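Local coordinates for protein ATP-dependent CLP protease, putative (Plasmodium falciparum, PDB 2F6I) that probably cleaves proteins into small peptides as the serine-protease component of an ATP-dependent Clp protease, of which this chain is the catalytic domain, at residues C[32-35]-C[36-40]; C[151-154]-C[155-159]. One frame throughout, in Å; residues are numbered along the deposited sequence.

Contact 1. Residues C[32-35]-C[36-40]; sequences VKLF and FFKKR
Phe36 N gives its hydrogen mainly to Val32 O, at 3.2 Å. A weak second bond runs from the same N-H to Lys33 O. Lys33 O has a firmer partner in Phe37 N, at 2.8 Å. Leu34 O takes Lys38 N at 3.0 Å, in the straightest of these bonds. Apart from the weak i to i+3 bond, these are i to i+4 bonds near the C-terminal end of helix 30-37. The pattern then changes. Lys39 N bonds to Phe36 O, Arg40 N to Phe37 O, and Ile41 N reaches back to Phe36 O. Arg40 has positive phi and is the C-prime residue of a Schellman motif that ends the helix. A type I turn from Phe37 to Arg40 leads the chain into strand 41-44 of the parallel sheet of the Clp protease fold.

Phe35 holds CG anti to its backbone N (chi1 165°), Phe36 anti to its carbonyl carbon (chi1 -80°). The Phe35 ring thereby points an edge at a face of Phe36 in a T-shaped pair, with planes at 82° and centroids 5.5 Å apart. Phe35 CD1 sits over the centre of the Phe36 ring. Val32 CG1 lies beside Phe36 CE1, at 3.8 Å. Lys39 reaches past Phe35 with an extended chain and lays CE 3.6 Å from Phe35 CZ. Its NZ goes on to a hydrogen bond with Asn65 OD1 of a second subunit. That subunit also packs Tyr62 edge-to-face with Phe35 and pairs Asp54 with Lys33 NZ in a salt bridge. Lys38, also extended, crosses Leu34, with its CE 3.7 Å from Leu34 CG. The Arg40 guanidinium is held within its own chain, NH1 by Ser97 OG and NH2 weakly by Asn67 O.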
# COMPACT_ATOMS: atom_id res chain seq x y z
N VAL C 32 -38.17 4.03 -3.90
CA VAL C 32 -38.57 5.42 -3.98
C VAL C 32 -38.30 5.93 -5.39
O VAL C 32 -39.13 6.62 -5.98
CB VAL C 32 -37.82 6.28 -2.95
CG1 VAL C 32 -38.09 7.75 -3.19
CG2 VAL C 32 -38.27 5.89 -1.55
N LYS C 33 -37.13 5.59 -5.92
CA LYS C 33 -36.76 6.02 -7.26
C LYS C 33 -37.65 5.34 -8.29
O LYS C 33 -38.04 5.94 -9.29
CB LYS C 33 -35.30 5.69 -7.56
CG LYS C 33 -34.31 6.53 -6.77
CD LYS C 33 -34.54 8.01 -7.02
CE LYS C 33 -33.52 8.85 -6.28
NZ LYS C 33 -32.14 8.50 -6.69
N LEU C 34 -37.98 4.08 -8.02
CA LEU C 34 -38.85 3.31 -8.91
C LEU C 34 -40.24 3.94 -8.95
O LEU C 34 -40.87 4.01 -10.00
CB LEU C 34 -38.95 1.86 -8.42
CG LEU C 34 -39.80 0.93 -9.29
CD1 LEU C 34 -39.18 0.84 -10.69
CD2 LEU C 34 -39.88 -0.44 -8.64
N PHE C 35 -40.71 4.39 -7.79
CA PHE C 35 -42.02 5.01 -7.70
C PHE C 35 -42.07 6.30 -8.51
O PHE C 35 -43.11 6.63 -9.08
CB PHE C 35 -42.37 5.29 -6.23
CG PHE C 35 -43.52 6.23 -6.05
CD1 PHE C 35 -43.31 7.61 -6.03
CD2 PHE C 35 -44.82 5.75 -5.90
CE1 PHE C 35 -44.38 8.49 -5.87
CE2 PHE C 35 -45.89 6.63 -5.74
CZ PHE C 35 -45.67 8.00 -5.72
N PHE C 36 -40.96 7.02 -8.56
CA PHE C 36 -40.92 8.25 -9.33
C PHE C 36 -40.73 7.94 -10.80
O PHE C 36 -41.28 8.62 -11.66
CB PHE C 36 -39.79 9.17 -8.85
CG PHE C 36 -40.13 9.94 -7.61
CD1 PHE C 36 -39.52 9.65 -6.40
CD2 PHE C 36 -41.09 10.94 -7.65
CE1 PHE C 36 -39.86 10.36 -5.24
CE2 PHE C 36 -41.44 11.65 -6.51
CZ PHE C 36 -40.82 11.36 -5.30
N PHE C 37 -39.96 6.89 -11.08
CA PHE C 37 -39.72 6.49 -12.46
C PHE C 37 -41.05 6.13 -13.13
O PHE C 37 -41.29 6.50 -14.28
CB PHE C 37 -38.78 5.29 -12.50
CG PHE C 37 -38.38 4.89 -13.89
CD1 PHE C 37 -38.57 3.58 -14.33
CD2 PHE C 37 -37.81 5.81 -14.76
CE1 PHE C 37 -38.20 3.20 -15.62
CE2 PHE C 37 -37.43 5.44 -16.05
CZ PHE C 37 -37.62 4.14 -16.48
N LYS C 38 -41.90 5.40 -12.41
CA LYS C 38 -43.19 5.00 -12.95
C LYS C 38 -44.09 6.22 -13.18
O LYS C 38 -45.12 6.12 -13.85
CB LYS C 38 -43.88 4.00 -12.01
CG LYS C 38 -43.18 2.64 -11.94
CD LYS C 38 -43.88 1.70 -10.97
CE LYS C 38 -43.15 0.35 -10.87
NZ LYS C 38 -43.75 -0.56 -9.85
N LYS C 39 -43.70 7.36 -12.63
CA LYS C 39 -44.46 8.60 -12.79
C LYS C 39 -43.76 9.53 -13.77
O LYS C 39 -44.03 10.74 -13.79
CB LYS C 39 -44.63 9.31 -11.45
CG LYS C 39 -45.71 8.73 -10.56
CD LYS C 39 -46.00 9.68 -9.41
CE LYS C 39 -47.29 9.32 -8.69
NZ LYS C 39 -47.73 10.41 -7.77
N ARG C 40 -42.86 8.98 -14.58
CA ARG C 40 -42.12 9.74 -15.57
C ARG C 40 -41.15 10.74 -14.95
O ARG C 40 -40.81 11.75 -15.56
CB ARG C 40 -43.10 10.50 -16.47
CG ARG C 40 -44.10 9.62 -17.17
CD ARG C 40 -44.16 9.97 -18.65
NE ARG C 40 -44.00 8.78 -19.46
CZ ARG C 40 -43.48 8.77 -20.68
NH1 ARG C 40 -43.06 9.90 -21.24
NH2 ARG C 40 -43.37 7.63 -21.34

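Contact 2. Residues C[151-154]-C[155-159]; sequences TKEI and LYLKK
Glu153 and Tyr156 both send CG away from the backbone N, with chi1 at -177° and 168°, and their side chains leave the helix side by side. A bend at chi2 of Glu153, 69°, then swings the carboxylate forward, toward the next turn. There it lies almost parallel to the Tyr156 ring plane, and OE1 comes to 3.9 Å from Tyr156 CD1. This is a van der Waals approach. The other carboxylate oxygen, OE2, comes to 4.1 Å from Leu157 CD2, and that methyl lies in the plane of the Tyr156 ring, at its edge. Nearer the backbone, Leu157 CG is 3.3 Å from Glu153 O.

All of this rides on the first turns of helix 151-169. Leu155 N bonds to Thr151 O at 3.2 Å, and Tyr156 N to Lys152 O at 3.1 Å. Leu157 N to Glu153 O is the shortest of the set, 2.9 Å, and Lys158 N to Ile154 O follows. This is the handle helix of the ClpP fold, which probably packs between the two heptameric rings, as in other ClpP proteases. Glu153 OE2 forms a salt bridge with Arg130 NE of a third subunit, and that arginine, which also makes a cation-pi contact with Tyr156, probably helps keep this buried glutamate ionised. On another side of the helix, Ile154 and Leu155 pack on Thr151 of a fourth subunit, and Thr151 OG1 hydrogen-bonds to Lys158 NZ of that subunit. Lys158 CG rests 3.3 Å from Ile154 O, and the bent chain beyond it leads away. Within its own chain Leu157 leans on helix 82-94, and the Lys158 side chain lies about 6 Å from that of His134, the predicted active-site histidine.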
# COMPACT_ATOMS: atom_id res chain seq x y z
N THR C 151 -5.61 15.89 -27.04
CA THR C 151 -5.79 17.33 -26.98
C THR C 151 -6.79 17.92 -27.97
O THR C 151 -7.77 18.55 -27.56
CB THR C 151 -4.43 18.05 -27.19
OG1 THR C 151 -3.47 17.51 -26.27
CG2 THR C 151 -4.58 19.55 -26.93
N LYS C 152 -6.56 17.73 -29.26
CA LYS C 152 -7.46 18.27 -30.27
C LYS C 152 -8.92 17.87 -30.11
O LYS C 152 -9.82 18.66 -30.40
CB LYS C 152 -6.98 17.90 -31.68
CG LYS C 152 -5.82 18.75 -32.17
CD LYS C 152 -5.63 18.60 -33.67
CE LYS C 152 -4.60 19.59 -34.20
NZ LYS C 152 -4.42 19.50 -35.68
N GLU C 153 -9.17 16.65 -29.65
CA GLU C 153 -10.54 16.20 -29.46
C GLU C 153 -11.20 16.87 -28.26
O GLU C 153 -12.38 17.22 -28.31
CB GLU C 153 -10.59 14.68 -29.29
CG GLU C 153 -12.01 14.12 -29.16
CD GLU C 153 -12.82 14.23 -30.45
OE1 GLU C 153 -12.44 15.04 -31.33
OE2 GLU C 153 -13.84 13.53 -30.57
N ILE C 154 -10.45 17.07 -27.19
CA ILE C 154 -10.99 17.72 -26.00
C ILE C 154 -11.47 19.12 -26.37
O ILE C 154 -12.55 19.54 -25.97
CB ILE C 154 -9.95 17.84 -24.87
CG1 ILE C 154 -9.57 16.45 -24.36
CG2 ILE C 154 -10.50 18.69 -23.73
CD1 ILE C 154 -8.58 16.45 -23.22
N LEU C 155 -10.66 19.84 -27.14
CA LEU C 155 -11.01 21.19 -27.57
C LEU C 155 -12.25 21.17 -28.46
O LEU C 155 -13.13 22.02 -28.33
CB LEU C 155 -9.85 21.84 -28.33
CG LEU C 155 -8.67 22.33 -27.50
CD1 LEU C 155 -7.55 22.78 -28.42
CD2 LEU C 155 -9.11 23.47 -26.60
N TYR C 156 -12.31 20.19 -29.35
CA TYR C 156 -13.43 20.05 -30.27
C TYR C 156 -14.75 19.83 -29.53
O TYR C 156 -15.78 20.41 -29.89
CB TYR C 156 -13.18 18.90 -31.25
CG TYR C 156 -14.39 18.49 -32.05
CD1 TYR C 156 -15.34 17.61 -31.52
CD2 TYR C 156 -14.61 19.00 -33.33
CE1 TYR C 156 -16.47 17.25 -32.24
CE2 TYR C 156 -15.75 18.65 -34.06
CZ TYR C 156 -16.67 17.77 -33.51
OH TYR C 156 -17.79 17.42 -34.23
N LEU C 157 -14.72 18.99 -28.50
CA LEU C 157 -15.93 18.69 -27.74
C LEU C 157 -16.41 19.87 -26.91
O LEU C 157 -17.61 20.01 -26.67
CB LEU C 157 -15.69 17.48 -26.83
CG LEU C 157 -15.42 16.16 -27.57
CD1 LEU C 157 -15.23 15.04 -26.56
CD2 LEU C 157 -16.58 15.85 -28.51
N LYS C 158 -15.48 20.72 -26.48
CA LYS C 158 -15.84 21.89 -25.69
C LYS C 158 -16.45 22.96 -26.59
O LYS C 158 -17.49 23.54 -26.27
CB LYS C 158 -14.62 22.46 -24.97
CG LYS C 158 -14.05 21.55 -23.90
CD LYS C 158 -13.92 22.25 -22.56
CE LYS C 158 -15.28 22.62 -21.98
NZ LYS C 158 -15.17 23.23 -20.62
N LYS C 159 -15.81 23.21 -27.73
CA LYS C 159 -16.31 24.20 -28.67
C LYS C 159 -17.72 23.80 -29.09
O LYS C 159 -18.61 24.65 -29.20
CB LYS C 159 -15.40 24.27 -29.89

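In the fold
Contact 1 comes first along the chain, in helix 30-37 and the turn into strand 41-44, an outermost strand of the parallel sheet within this chain. Contact 2 follows much later, at the start of helix 151-169. Their centres are about 36 Å apart and their nearest atoms about 26 Å, on opposite sides of the chain's centre. Both lie in the Clp protease family region. Contact 1 meets a second and a third subunit, and contact 2 a third and a fourth, so the third touches both. Opposite sides of the chain thus meet other subunits of the 14-chain assembly, one through the N-terminal helix that leads into the edge strand, the other through the handle helix.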